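Local structure of pyridine synthase TbtD (Thermobispora bispora, 5WA4) at residues Leu140-Ala154 with Ile318-Leu330. The protein probably catalyses the formal [4+2] aza-cycloaddition that forms the central pyridine of the thiopeptide antibiotic thiomuracin, and binds the N-terminal leader peptide of its precursor. Numbering follows the deposited sequence.
Sequences LADFYADTTPSVYHA and INCTYLHLTRLGL
R327 reaches from the end of helix 307-328 into the kink of helix 135-159, its chain extended from CG to NE. Its NH2 donates to T148 OG1 at 3.2 Å, close to the guanidinium plane, while NH1 bonds to Y144 O at 3.3 Å, a more bent bond (N-H...O 137°) with the carbonyl oxygen lying out of that plane. V151 CG2 packs over a guanidinium face, and the same methyl meets the edge of the H324 ring, 3.4 Å from CE1. With CG anti to its backbone N (chi1 -178°), H324 pushes its imidazole as a knob among F143, T147, S150 and V151.

One turn and more back, C320 lays CB over the centre of the F143 ring, 3.8 Å from the centroid, and its SG makes a sulfur-aromatic contact with the same face; T147 OG1 lies off-centre over the opposite face. Y144 OH touches L323 CB and shares a water with L323 O. L328 CD2 closes the far end against A154 CB at 3.7 Å.

Near the centre of the chain, the axes of 140-154 and 318-328 approach to 10.3 Å and cross at -45°. Beyond the pair, W249 of helix 244-265 stacks on H324, and F46 of strand 44-49 makes a cation-pi contact with R327. The kink falls at P149 and S150, the proline having no N-H to give. One turn before it, R327 NH1, T147 N and T148 OG1 all converge on Y144 O. R327 NE is hydrogen-bonded outside the two segments; the buried charge is probably eased by the bonds from NH1 and NH2 and by the F46 ring.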
loop_
_atom_site.group_PDB
_atom_site.type_symbol
_atom_site.label_atom_id
_atom_site.label_comp_id
_atom_site.label_asym_id
_atom_site.label_seq_id
_atom_site.Cartn_x
_atom_site.Cartn_y
_atom_site.Cartn_z
ATOM N N LEU E 140 2.462 -35.004 5.781
ATOM C CA LEU E 140 3.853 -34.658 6.081
ATOM C C LEU E 140 4.557 -35.784 6.824
ATOM O O LEU E 140 5.628 -36.236 6.416
ATOM C CB LEU E 140 3.906 -33.371 6.905
ATOM C CG LEU E 140 5.075 -32.433 6.633
ATOM C CD1 LEU E 140 5.089 -32.037 5.162
ATOM C CD2 LEU E 140 4.945 -31.200 7.515
ATOM N N ALA E 141 3.923 -36.227 7.908
ATOM C CA ALA E 141 4.391 -37.351 8.702
ATOM C C ALA E 141 4.656 -38.592 7.841
ATOM O O ALA E 141 5.705 -39.224 7.979
ATOM C CB ALA E 141 3.388 -37.670 9.804
ATOM N N ASP E 142 3.720 -38.938 6.962
ATOM C CA ASP E 142 3.918 -40.070 6.062
ATOM C C ASP E 142 5.153 -39.834 5.219
ATOM O O ASP E 142 6.002 -40.725 5.061
ATOM C CB ASP E 142 2.711 -40.292 5.142
ATOM C CG ASP E 142 1.555 -41.034 5.823
ATOM O OD1 ASP E 142 1.590 -41.250 7.061
ATOM O OD2 ASP E 142 0.585 -41.369 5.095
ATOM N N PHE E 143 5.247 -38.624 4.675
ATOM C CA PHE E 143 6.391 -38.282 3.842
ATOM C C PHE E 143 7.719 -38.439 4.594
ATOM O O PHE E 143 8.683 -38.949 4.041
ATOM C CB PHE E 143 6.282 -36.850 3.303
ATOM C CG PHE E 143 7.563 -36.348 2.710
ATOM C CD1 PHE E 143 7.925 -36.708 1.418
ATOM C CD2 PHE E 143 8.440 -35.560 3.470
ATOM C CE1 PHE E 143 9.127 -36.276 0.865
ATOM C CE2 PHE E 143 9.642 -35.123 2.938
ATOM C CZ PHE E 143 9.993 -35.483 1.623
ATOM N N TYR E 144 7.770 -37.981 5.836
ATOM C CA TYR E 144 9.016 -37.989 6.567
ATOM C C TYR E 144 9.425 -39.437 6.799
ATOM O O TYR E 144 10.580 -39.814 6.561
ATOM C CB TYR E 144 8.901 -37.197 7.888
ATOM C CG TYR E 144 9.112 -35.699 7.715
ATOM C CD1 TYR E 144 10.145 -35.224 6.935
ATOM C CD2 TYR E 144 8.277 -34.759 8.321
ATOM C CE1 TYR E 144 10.356 -33.867 6.770
ATOM C CE2 TYR E 144 8.481 -33.395 8.150
ATOM C CZ TYR E 144 9.530 -32.956 7.369
ATOM O OH TYR E 144 9.780 -31.604 7.158
ATOM N N ALA E 145 8.463 -40.248 7.224
ATOM C CA ALA E 145 8.692 -41.672 7.435
ATOM C C ALA E 145 9.168 -42.370 6.154
ATOM O O ALA E 145 10.131 -43.125 6.156
ATOM C CB ALA E 145 7.423 -42.331 7.954
ATOM N N ASP E 146 8.491 -42.114 5.049
ATOM C CA ASP E 146 8.813 -42.828 3.834
ATOM C C ASP E 146 10.203 -42.448 3.316
ATOM O O ASP E 146 10.826 -43.233 2.595
ATOM C CB ASP E 146 7.742 -42.571 2.767
ATOM C CG ASP E 146 6.371 -43.055 3.200
ATOM O OD1 ASP E 146 6.298 -43.939 4.085
ATOM O OD2 ASP E 146 5.358 -42.551 2.659
ATOM N N THR E 147 10.691 -41.265 3.695
ATOM C CA THR E 147 11.964 -40.753 3.178
ATOM C C THR E 147 13.158 -40.926 4.135
ATOM O O THR E 147 14.290 -40.542 3.805
ATOM C CB THR E 147 11.873 -39.258 2.803
ATOM O OG1 THR E 147 11.205 -38.535 3.841
ATOM C CG2 THR E 147 11.119 -39.081 1.508
ATOM N N THR E 148 12.923 -41.521 5.297
ATOM C CA THR E 148 14.007 -41.761 6.238
ATOM C C THR E 148 15.223 -42.565 5.699
ATOM O O THR E 148 16.380 -42.190 5.964
ATOM C CB THR E 148 13.470 -42.448 7.455
ATOM O OG1 THR E 148 12.664 -41.513 8.177
ATOM C CG2 THR E 148 14.597 -42.911 8.322
ATOM N N PRO E 149 14.988 -43.663 4.945
ATOM C CA PRO E 149 16.187 -44.296 4.373
ATOM C C PRO E 149 16.880 -43.419 3.338
ATOM O O PRO E 149 18.027 -43.691 2.985
ATOM C CB PRO E 149 15.644 -45.582 3.716
ATOM C CG PRO E 149 14.174 -45.376 3.588
ATOM C CD PRO E 149 13.784 -44.486 4.733
ATOM N N SER E 150 16.201 -42.392 2.846
ATOM C CA SER E 150 16.854 -41.460 1.936
ATOM C C SER E 150 17.734 -40.495 2.727
ATOM O O SER E 150 18.673 -39.886 2.180
ATOM C CB SER E 150 15.831 -40.689 1.094
ATOM O OG SER E 150 15.530 -41.393 -0.090
ATOM N N VAL E 151 17.421 -40.359 4.013
ATOM C CA VAL E 151 18.227 -39.538 4.888
ATOM C C VAL E 151 19.565 -40.229 5.138
ATOM O O VAL E 151 20.617 -39.674 4.794
ATOM C CB VAL E 151 17.520 -39.253 6.198
ATOM C CG1 VAL E 151 18.423 -38.490 7.127
ATOM C CG2 VAL E 151 16.281 -38.438 5.923
ATOM N N TYR E 152 19.514 -41.437 5.707
ATOM C CA TYR E 152 20.705 -42.234 6.010
ATOM C C TYR E 152 21.683 -42.332 4.834
ATOM O O TYR E 152 22.878 -42.020 4.961
ATOM C CB TYR E 152 20.302 -43.631 6.436
ATOM C CG TYR E 152 19.374 -43.668 7.618
ATOM C CD1 TYR E 152 19.586 -42.849 8.709
ATOM C CD2 TYR E 152 18.278 -44.534 7.646
ATOM C CE1 TYR E 152 18.734 -42.881 9.804
ATOM C CE2 TYR E 152 17.423 -44.578 8.745
ATOM C CZ TYR E 152 17.659 -43.745 9.815
ATOM O OH TYR E 152 16.839 -43.766 10.909
ATOM N N HIS E 153 21.154 -42.758 3.692
ATOM C CA HIS E 153 21.909 -42.824 2.444
ATOM C C HIS E 153 22.637 -41.510 2.175
ATOM O O HIS E 153 23.834 -41.510 1.894
ATOM C CB HIS E 153 20.972 -43.163 1.286
ATOM C CG HIS E 153 21.672 -43.503 0.006
ATOM N ND1 HIS E 153 22.023 -42.549 -0.927
ATOM C CD2 HIS E 153 22.045 -44.694 -0.517
ATOM C CE1 HIS E 153 22.591 -43.138 -1.964
ATOM N NE2 HIS E 153 22.619 -44.440 -1.740
ATOM N N ALA E 154 21.923 -40.394 2.288
ATOM C CA ALA E 154 22.519 -39.082 2.068
ATOM C C ALA E 154 23.569 -38.742 3.136
ATOM O O ALA E 154 24.629 -38.189 2.821
ATOM C CB ALA E 154 21.445 -38.023 2.032
ATOM N N ILE E 318 7.766 -30.343 -4.311
ATOM C CA ILE E 318 9.028 -29.615 -4.283
ATOM C C ILE E 318 9.256 -29.029 -2.877
ATOM O O ILE E 318 10.388 -28.943 -2.413
ATOM C CB ILE E 318 9.094 -28.486 -5.347
ATOM C CG1 ILE E 318 10.531 -27.992 -5.512
ATOM C CG2 ILE E 318 8.268 -27.318 -4.955
ATOM C CD1 ILE E 318 11.348 -28.825 -6.512
ATOM N N ASN E 319 8.190 -28.659 -2.174
ATOM C CA ASN E 319 8.386 -28.131 -0.833
ATOM C C ASN E 319 8.785 -29.208 0.151
ATOM O O ASN E 319 9.560 -28.964 1.077
ATOM C CB ASN E 319 7.142 -27.411 -0.347
ATOM C CG ASN E 319 7.280 -25.921 -0.473
ATOM O OD1 ASN E 319 6.941 -25.337 -1.509
ATOM N ND2 ASN E 319 7.834 -25.293 0.565
ATOM N N CYS E 320 8.264 -30.404 -0.059
ATOM C CA CYS E 320 8.652 -31.531 0.758
ATOM C C CYS E 320 10.153 -31.838 0.521
ATOM O O CYS E 320 10.882 -32.202 1.442
ATOM C CB CYS E 320 7.750 -32.741 0.443
ATOM S SG CYS E 320 6.119 -32.714 1.324
ATOM N N THR E 321 10.618 -31.673 -0.714
ATOM C CA THR E 321 12.025 -31.865 -0.996
ATOM C C THR E 321 12.875 -30.892 -0.175
ATOM O O THR E 321 13.830 -31.309 0.512
ATOM C CB THR E 321 12.339 -31.680 -2.474
ATOM O OG1 THR E 321 11.730 -32.733 -3.220
ATOM C CG2 THR E 321 13.840 -31.712 -2.700
ATOM N N TYR E 322 12.525 -29.607 -0.241
ATOM C CA TYR E 322 13.252 -28.607 0.523
ATOM C C TYR E 322 13.244 -29.013 1.986
ATOM O O TYR E 322 14.255 -28.889 2.648
ATOM C CB TYR E 322 12.651 -27.211 0.352
ATOM C CG TYR E 322 12.709 -26.649 -1.059
ATOM C CD1 TYR E 322 13.644 -27.114 -1.986
ATOM C CD2 TYR E 322 11.832 -25.646 -1.459
ATOM C CE1 TYR E 322 13.693 -26.596 -3.271
ATOM C CE2 TYR E 322 11.875 -25.112 -2.727
ATOM C CZ TYR E 322 12.800 -25.586 -3.639
ATOM O OH TYR E 322 12.817 -25.063 -4.926
ATOM N N LEU E 323 12.123 -29.536 2.483
ATOM C CA LEU E 323 12.017 -29.890 3.898
ATOM C C LEU E 323 12.931 -31.082 4.255
ATOM O O LEU E 323 13.411 -31.197 5.403
ATOM C CB LEU E 323 10.561 -30.194 4.276
ATOM C CG LEU E 323 9.528 -29.081 4.538
ATOM C CD1 LEU E 323 8.188 -29.699 4.809
ATOM C CD2 LEU E 323 9.899 -28.212 5.726
ATOM N N HIS E 324 13.176 -31.941 3.262
ATOM C CA HIS E 324 14.101 -33.067 3.373
ATOM C C HIS E 324 15.527 -32.535 3.518
ATOM O O HIS E 324 16.230 -32.882 4.454
ATOM C CB HIS E 324 13.977 -33.954 2.135
ATOM C CG HIS E 324 14.852 -35.180 2.130
ATOM N ND1 HIS E 324 14.841 -36.119 3.145
ATOM C CD2 HIS E 324 15.727 -35.645 1.199
ATOM C CE1 HIS E 324 15.673 -37.102 2.840
ATOM N NE2 HIS E 324 16.217 -36.843 1.662
ATOM N N LEU E 325 15.942 -31.681 2.581
ATOM C CA LEU E 325 17.276 -31.100 2.586
ATOM C C LEU E 325 17.568 -30.410 3.932
ATOM O O LEU E 325 18.663 -30.544 4.461
ATOM C CB LEU E 325 17.452 -30.108 1.431
ATOM C CG LEU E 325 17.091 -30.625 0.042
ATOM C CD1 LEU E 325 17.224 -29.555 -1.027
ATOM C CD2 LEU E 325 17.887 -31.860 -0.333
ATOM N N THR E 326 16.602 -29.698 4.501
ATOM C CA THR E 326 16.809 -29.148 5.841
ATOM C C THR E 326 17.047 -30.291 6.844
ATOM O O THR E 326 17.789 -30.139 7.819
ATOM C CB THR E 326 15.617 -28.238 6.296
ATOM O OG1 THR E 326 15.786 -26.925 5.752
ATOM C CG2 THR E 326 15.530 -28.123 7.832
ATOM N N ARG E 327 16.451 -31.451 6.594
ATOM C CA ARG E 327 16.635 -32.583 7.504
ATOM C C ARG E 327 18.037 -33.194 7.314
ATOM O O ARG E 327 18.563 -33.858 8.211
ATOM C CB ARG E 327 15.560 -33.635 7.262
ATOM C CG ARG E 327 15.235 -34.502 8.436
ATOM C CD ARG E 327 14.185 -35.491 7.987
ATOM N NE ARG E 327 13.938 -36.547 8.954
ATOM C CZ ARG E 327 13.438 -37.733 8.621
ATOM N NH1 ARG E 327 13.153 -37.990 7.350
ATOM N NH2 ARG E 327 13.232 -38.660 9.550
ATOM N N LEU E 328 18.626 -32.966 6.138
ATOM C CA LEU E 328 19.975 -33.441 5.832
ATOM C C LEU E 328 21.064 -32.528 6.418
ATOM O O LEU E 328 22.231 -32.915 6.480
ATOM C CB LEU E 328 20.186 -33.558 4.318
ATOM C CG LEU E 328 19.281 -34.491 3.510
ATOM C CD1 LEU E 328 19.734 -34.560 2.059
ATOM C CD2 LEU E 328 19.232 -35.877 4.116
ATOM N N GLY E 329 20.690 -31.320 6.828
ATOM C CA GLY E 329 21.642 -30.381 7.379
ATOM C C GLY E 329 21.827 -29.116 6.554
ATOM O O GLY E 329 22.441 -28.158 7.030
ATOM N N LEU E 330 21.313 -29.102 5.328
ATOM C CA LEU E 330 21.431 -27.944 4.427
ATOM C C LEU E 330 20.920 -26.668 5.074
ATOM O O LEU E 330 19.876 -26.660 5.722
ATOM C CB LEU E 330 20.669 -28.183 3.120
ATOM C CG LEU E 330 21.277 -27.503 1.898
ATOM C CD1 LEU E 330 22.592 -28.198 1.540
ATOM C CD2 LEU E 330 20.340 -27.533 0.704
HETATM O O HOH W 1 12.516 -30.773 8.095
#